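Arabinogalactan endo-1,4-beta-galactosidase (Ignisphaera aggregans, PDB 7OSK) is the family 53 catalytic domain of a calcium-binding archaeal enzyme that probably cleaves internal beta-1,4 linkages of galactan and arabinogalactan. Local coordinates at residues V290-S302 with G318-F330. Numbering follows the deposited sequence.
With CA (calcium ion), chain C.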
loop_
_atom_site.group_PDB
_atom_site.type_symbol
_atom_site.label_atom_id
_atom_site.label_comp_id
_atom_site.label_asym_id
_atom_site.label_seq_id
_atom_site.Cartn_x
_atom_site.Cartn_y
_atom_site.Cartn_z
ATOM N N VAL A 290 -3.247 8.216 1.306
ATOM C CA VAL A 290 -3.867 6.961 1.723
ATOM C C VAL A 290 -3.093 5.805 1.088
ATOM O O VAL A 290 -3.280 5.493 -0.090
ATOM C CB VAL A 290 -5.358 6.887 1.321
ATOM C CG1 VAL A 290 -5.977 5.576 1.789
ATOM C CG2 VAL A 290 -6.125 8.075 1.890
ATOM N N ALA A 291 -2.224 5.174 1.873
ATOM C CA ALA A 291 -1.354 4.114 1.369
ATOM C C ALA A 291 -2.116 2.818 1.144
ATOM O O ALA A 291 -1.774 2.036 0.256
ATOM C CB ALA A 291 -0.203 3.873 2.327
ATOM N N GLU A 292 -3.134 2.581 1.965
ATOM C CA GLU A 292 -3.937 1.373 1.844
ATOM C C GLU A 292 -5.399 1.644 2.158
ATOM O O GLU A 292 -5.728 2.323 3.128
ATOM C CB GLU A 292 -3.406 0.273 2.769
ATOM C CG GLU A 292 -2.019 -0.240 2.403
ATOM C CD GLU A 292 -1.576 -1.410 3.269
ATOM O OE1 GLU A 292 -2.398 -1.911 4.071
ATOM O OE2 GLU A 292 -0.404 -1.830 3.147
ATOM N N THR A 293 -6.273 1.100 1.320
ATOM C CA THR A 293 -7.707 1.161 1.548
ATOM C C THR A 293 -8.387 0.172 0.613
ATOM O O THR A 293 -7.860 -0.142 -0.455
ATOM C CB THR A 293 -8.269 2.580 1.322
ATOM O OG1 THR A 293 -9.663 2.602 1.650
ATOM C CG2 THR A 293 -8.085 3.021 -0.123
ATOM N N ALA A 294 -9.549 -0.329 1.017
ATOM C CA ALA A 294 -10.283 -1.277 0.191
ATOM C C ALA A 294 -11.701 -1.464 0.694
ATOM O O ALA A 294 -12.025 -1.095 1.820
ATOM C CB ALA A 294 -9.563 -2.614 0.154
ATOM N N TYR A 295 -12.545 -2.038 -0.155
ATOM C CA TYR A 295 -13.897 -2.401 0.240
ATOM C C TYR A 295 -14.380 -3.584 -0.584
ATOM O O TYR A 295 -13.765 -3.939 -1.591
ATOM C CB TYR A 295 -14.853 -1.221 0.079
ATOM C CG TYR A 295 -16.008 -1.275 1.047
ATOM C CD1 TYR A 295 -15.833 -0.926 2.379
ATOM C CD2 TYR A 295 -17.266 -1.687 0.637
ATOM C CE1 TYR A 295 -16.877 -0.978 3.272
ATOM C CE2 TYR A 295 -18.322 -1.744 1.526
ATOM C CZ TYR A 295 -18.121 -1.388 2.845
ATOM O OH TYR A 295 -19.160 -1.438 3.744
ATOM N N ALA A 296 -15.482 -4.185 -0.148
ATOM C CA ALA A 296 -16.000 -5.386 -0.787
ATOM C C ALA A 296 -16.964 -5.057 -1.921
ATOM O O ALA A 296 -17.913 -4.295 -1.739
ATOM C CB ALA A 296 -16.682 -6.269 0.240
ATOM N N TRP A 297 -16.707 -5.633 -3.093
ATOM C CA TRP A 297 -17.630 -5.539 -4.219
ATOM C C TRP A 297 -18.636 -6.687 -4.170
ATOM O O TRP A 297 -19.603 -6.712 -4.933
ATOM C CB TRP A 297 -16.871 -5.547 -5.551
ATOM C CG TRP A 297 -16.031 -6.781 -5.778
ATOM C CD1 TRP A 297 -14.756 -6.994 -5.345
ATOM C CD2 TRP A 297 -16.410 -7.961 -6.498
ATOM N NE1 TRP A 297 -14.319 -8.234 -5.745
ATOM C CE2 TRP A 297 -15.317 -8.848 -6.453
ATOM C CE3 TRP A 297 -17.570 -8.355 -7.171
ATOM C CZ2 TRP A 297 -15.348 -10.103 -7.056
ATOM C CZ3 TRP A 297 -17.599 -9.601 -7.769
ATOM C CH2 TRP A 297 -16.494 -10.460 -7.707
ATOM N N THR A 298 -18.401 -7.632 -3.262
ATOM C CA THR A 298 -19.309 -8.754 -3.046
ATOM C C THR A 298 -18.998 -9.417 -1.710
ATOM O O THR A 298 -18.000 -9.094 -1.071
ATOM C CB THR A 298 -19.209 -9.804 -4.170
ATOM O OG1 THR A 298 -20.102 -10.891 -3.895
ATOM C CG2 THR A 298 -17.789 -10.338 -4.283
ATOM N N LEU A 299 -19.849 -10.351 -1.302
ATOM C CA LEU A 299 -19.674 -11.057 -0.039
ATOM C C LEU A 299 -19.387 -12.532 -0.291
ATOM O O LEU A 299 -19.034 -13.273 0.627
ATOM C CB LEU A 299 -20.924 -10.891 0.834
ATOM C CG LEU A 299 -20.813 -10.508 2.317
ATOM C CD1 LEU A 299 -19.584 -9.669 2.647
ATOM C CD2 LEU A 299 -22.071 -9.753 2.724
ATOM N N ASP A 300 -19.532 -12.953 -1.544
ATOM C CA ASP A 300 -19.308 -14.343 -1.914
ATOM C C ASP A 300 -17.831 -14.739 -1.824
ATOM O O ASP A 300 -16.955 -13.886 -1.683
ATOM C CB ASP A 300 -19.836 -14.600 -3.328
ATOM C CG ASP A 300 -21.339 -14.804 -3.361
ATOM O OD1 ASP A 300 -22.030 -14.331 -2.435
ATOM O OD2 ASP A 300 -21.831 -15.441 -4.315
ATOM N N ASP A 301 -17.580 -16.043 -1.894
ATOM C CA ASP A 301 -16.227 -16.593 -1.867
ATOM C C ASP A 301 -15.999 -17.438 -3.118
ATOM O O ASP A 301 -16.946 -17.985 -3.685
ATOM C CB ASP A 301 -16.004 -17.433 -0.605
ATOM C CG ASP A 301 -14.560 -17.869 -0.440
ATOM O OD1 ASP A 301 -13.733 -17.038 -0.010
ATOM O OD2 ASP A 301 -14.254 -19.045 -0.727
ATOM N N SER A 302 -14.738 -17.544 -3.534
ATOM C CA SER A 302 -14.377 -18.190 -4.795
ATOM C C SER A 302 -13.570 -19.475 -4.608
ATOM O O SER A 302 -13.835 -20.480 -5.274
ATOM C CB SER A 302 -13.576 -17.214 -5.660
ATOM O OG SER A 302 -13.314 -17.759 -6.940
ATOM N N GLY A 318 -18.587 -0.311 7.572
ATOM C CA GLY A 318 -18.039 0.493 6.497
ATOM C C GLY A 318 -18.963 1.608 6.055
ATOM O O GLY A 318 -18.516 2.600 5.477
ATOM N N GLY A 319 -20.257 1.440 6.311
ATOM C CA GLY A 319 -21.241 2.441 5.940
ATOM C C GLY A 319 -21.693 2.289 4.501
ATOM O O GLY A 319 -22.740 2.810 4.114
ATOM N N TYR A 320 -20.898 1.576 3.707
ATOM C CA TYR A 320 -21.250 1.274 2.327
ATOM C C TYR A 320 -21.654 -0.188 2.215
ATOM O O TYR A 320 -21.272 -1.012 3.043
ATOM C CB TYR A 320 -20.083 1.591 1.389
ATOM C CG TYR A 320 -19.786 3.071 1.298
ATOM C CD1 TYR A 320 -19.125 3.726 2.325
ATOM C CD2 TYR A 320 -20.182 3.815 0.193
ATOM C CE1 TYR A 320 -18.858 5.079 2.255
ATOM C CE2 TYR A 320 -19.917 5.170 0.114
ATOM C CZ TYR A 320 -19.255 5.795 1.148
ATOM O OH TYR A 320 -18.988 7.142 1.080
ATOM N N LYS A 321 -22.439 -0.498 1.192
ATOM C CA LYS A 321 -22.944 -1.846 0.996
ATOM C C LYS A 321 -21.974 -2.616 0.095
ATOM O O LYS A 321 -21.259 -2.017 -0.709
ATOM C CB LYS A 321 -24.366 -1.788 0.418
ATOM C CG LYS A 321 -24.486 -2.029 -1.072
ATOM C CD LYS A 321 -24.690 -3.509 -1.355
ATOM C CE LYS A 321 -26.137 -3.828 -1.700
ATOM N NZ LYS A 321 -26.684 -4.920 -0.850
ATOM N N ALA A 322 -21.937 -3.937 0.239
ATOM C CA ALA A 322 -20.946 -4.755 -0.460
ATOM C C ALA A 322 -21.377 -5.117 -1.880
ATOM O O ALA A 322 -21.661 -6.276 -2.173
ATOM C CB ALA A 322 -20.661 -6.022 0.336
ATOM N N SER A 323 -21.427 -4.116 -2.753
ATOM C CA SER A 323 -21.681 -4.335 -4.175
ATOM C C SER A 323 -20.617 -3.624 -4.992
ATOM O O SER A 323 -19.818 -2.862 -4.450
ATOM C CB SER A 323 -23.067 -3.830 -4.576
ATOM O OG SER A 323 -23.191 -2.440 -4.317
ATOM N N ILE A 324 -20.618 -3.856 -6.299
ATOM C CA ILE A 324 -19.665 -3.196 -7.176
ATOM C C ILE A 324 -19.903 -1.690 -7.136
ATOM O O ILE A 324 -18.958 -0.903 -7.147
ATOM C CB ILE A 324 -19.767 -3.717 -8.622
ATOM C CG1 ILE A 324 -19.582 -5.240 -8.642
ATOM C CG2 ILE A 324 -18.734 -3.025 -9.507
ATOM C CD1 ILE A 324 -19.609 -5.870 -10.024
ATOM N N GLN A 325 -21.172 -1.297 -7.083
ATOM C CA GLN A 325 -21.539 0.107 -6.926
ATOM C C GLN A 325 -21.106 0.629 -5.559
ATOM O O GLN A 325 -20.585 1.739 -5.443
ATOM C CB GLN A 325 -23.050 0.292 -7.098
ATOM C CG GLN A 325 -23.528 1.734 -6.971
ATOM C CD GLN A 325 -23.080 2.598 -8.130
ATOM O OE1 GLN A 325 -23.637 2.524 -9.225
ATOM N NE2 GLN A 325 -22.067 3.428 -7.896
ATOM N N GLY A 326 -21.339 -0.174 -4.526
ATOM C CA GLY A 326 -21.005 0.213 -3.168
ATOM C C GLY A 326 -19.513 0.387 -2.985
ATOM O O GLY A 326 -19.068 1.228 -2.204
ATOM N N GLN A 327 -18.740 -0.419 -3.707
ATOM C CA GLN A 327 -17.287 -0.312 -3.693
ATOM C C GLN A 327 -16.856 0.994 -4.348
ATOM O O GLN A 327 -16.035 1.733 -3.808
ATOM C CB GLN A 327 -16.652 -1.503 -4.420
ATOM C CG GLN A 327 -15.125 -1.467 -4.475
ATOM C CD GLN A 327 -14.537 -2.557 -5.353
ATOM O OE1 GLN A 327 -14.968 -2.760 -6.488
ATOM N NE2 GLN A 327 -13.542 -3.265 -4.829
ATOM N N ALA A 328 -17.425 1.268 -5.516
ATOM C CA ALA A 328 -17.075 2.453 -6.284
ATOM C C ALA A 328 -17.492 3.723 -5.549
ATOM O O ALA A 328 -16.759 4.713 -5.538
ATOM C CB ALA A 328 -17.723 2.400 -7.658
ATOM N N SER A 329 -18.672 3.687 -4.938
ATOM C CA SER A 329 -19.181 4.830 -4.189
ATOM C C SER A 329 -18.224 5.197 -3.063
ATOM O O SER A 329 -17.966 6.374 -2.810
ATOM C CB SER A 329 -20.570 4.530 -3.621
ATOM O OG SER A 329 -21.503 4.282 -4.657
ATOM N N PHE A 330 -17.695 4.180 -2.390
ATOM C CA PHE A 330 -16.747 4.398 -1.307
ATOM C C PHE A 330 -15.455 5.044 -1.802
ATOM O O PHE A 330 -14.956 5.987 -1.186
ATOM C CB PHE A 330 -16.427 3.080 -0.602
ATOM C CG PHE A 330 -15.131 3.102 0.154
ATOM C CD1 PHE A 330 -14.969 3.934 1.250
ATOM C CD2 PHE A 330 -14.074 2.298 -0.233
ATOM C CE1 PHE A 330 -13.775 3.963 1.945
ATOM C CE2 PHE A 330 -12.877 2.321 0.461
ATOM C CZ PHE A 330 -12.730 3.155 1.551
HETATM CA CA CA C . -11.498 -16.494 -0.637
#
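In this TIM-barrel domain the loop leaving strand 287-293 packs, through Y295, A296 and W297, against the start of helix 324-342, which leads back toward strand 346-352. Y295 carries much of the contact. With CG anti to the backbone N (chi1 -151°), its ring reaches in among G318, Y320, K321 and F330; CE1 comes to 3.7 Å from G318 CA, which lies at the ring edge with the carbonyl oxygen of K321, and CE2 touches CB of Y320. Nearer the backbone, CB of Y295 rests 3.6 Å from CD2 of F330, the two rings being oblique, their planes 42° apart. F330 in turn offers its edge to T293, whose OG1 lies in the plane of the ring and is hydrogen-bonded to F262.

Further along, A296 CB meets A322 CB at 4.0 Å, and the backbones of 296-298 and 322-323 exchange CA-H...O contacts, W297 CA to S323 O at 3.5 Å among them. The W297 indole runs beside I324, CE3 to CG1 4.0 Å, while T298 CG2 sits over the centre of one ring face. Q327, extended beyond CG, lies alongside W297, with OE1 3.5 Å from W297 CB; its NE2 gives a weak, bent hydrogen bond to Y295 O (3.3 Å, 135° at the hydrogen) and also bonds Y351 of the next strand. A leucine in its place would probably leave Y295 O without this donor and break the polar tie to Y351.

S323 caps the helix, its OG accepting from G326 N at 2.9 Å. The same loop continues to the calcium ion, bound by D301 OD1 with D303, H305, N307, N370 and E373, the last also the polar partner of W297. Apolar and CA-H...O contacts thus make the join, with one weak hydrogen bond from the Q327 amide.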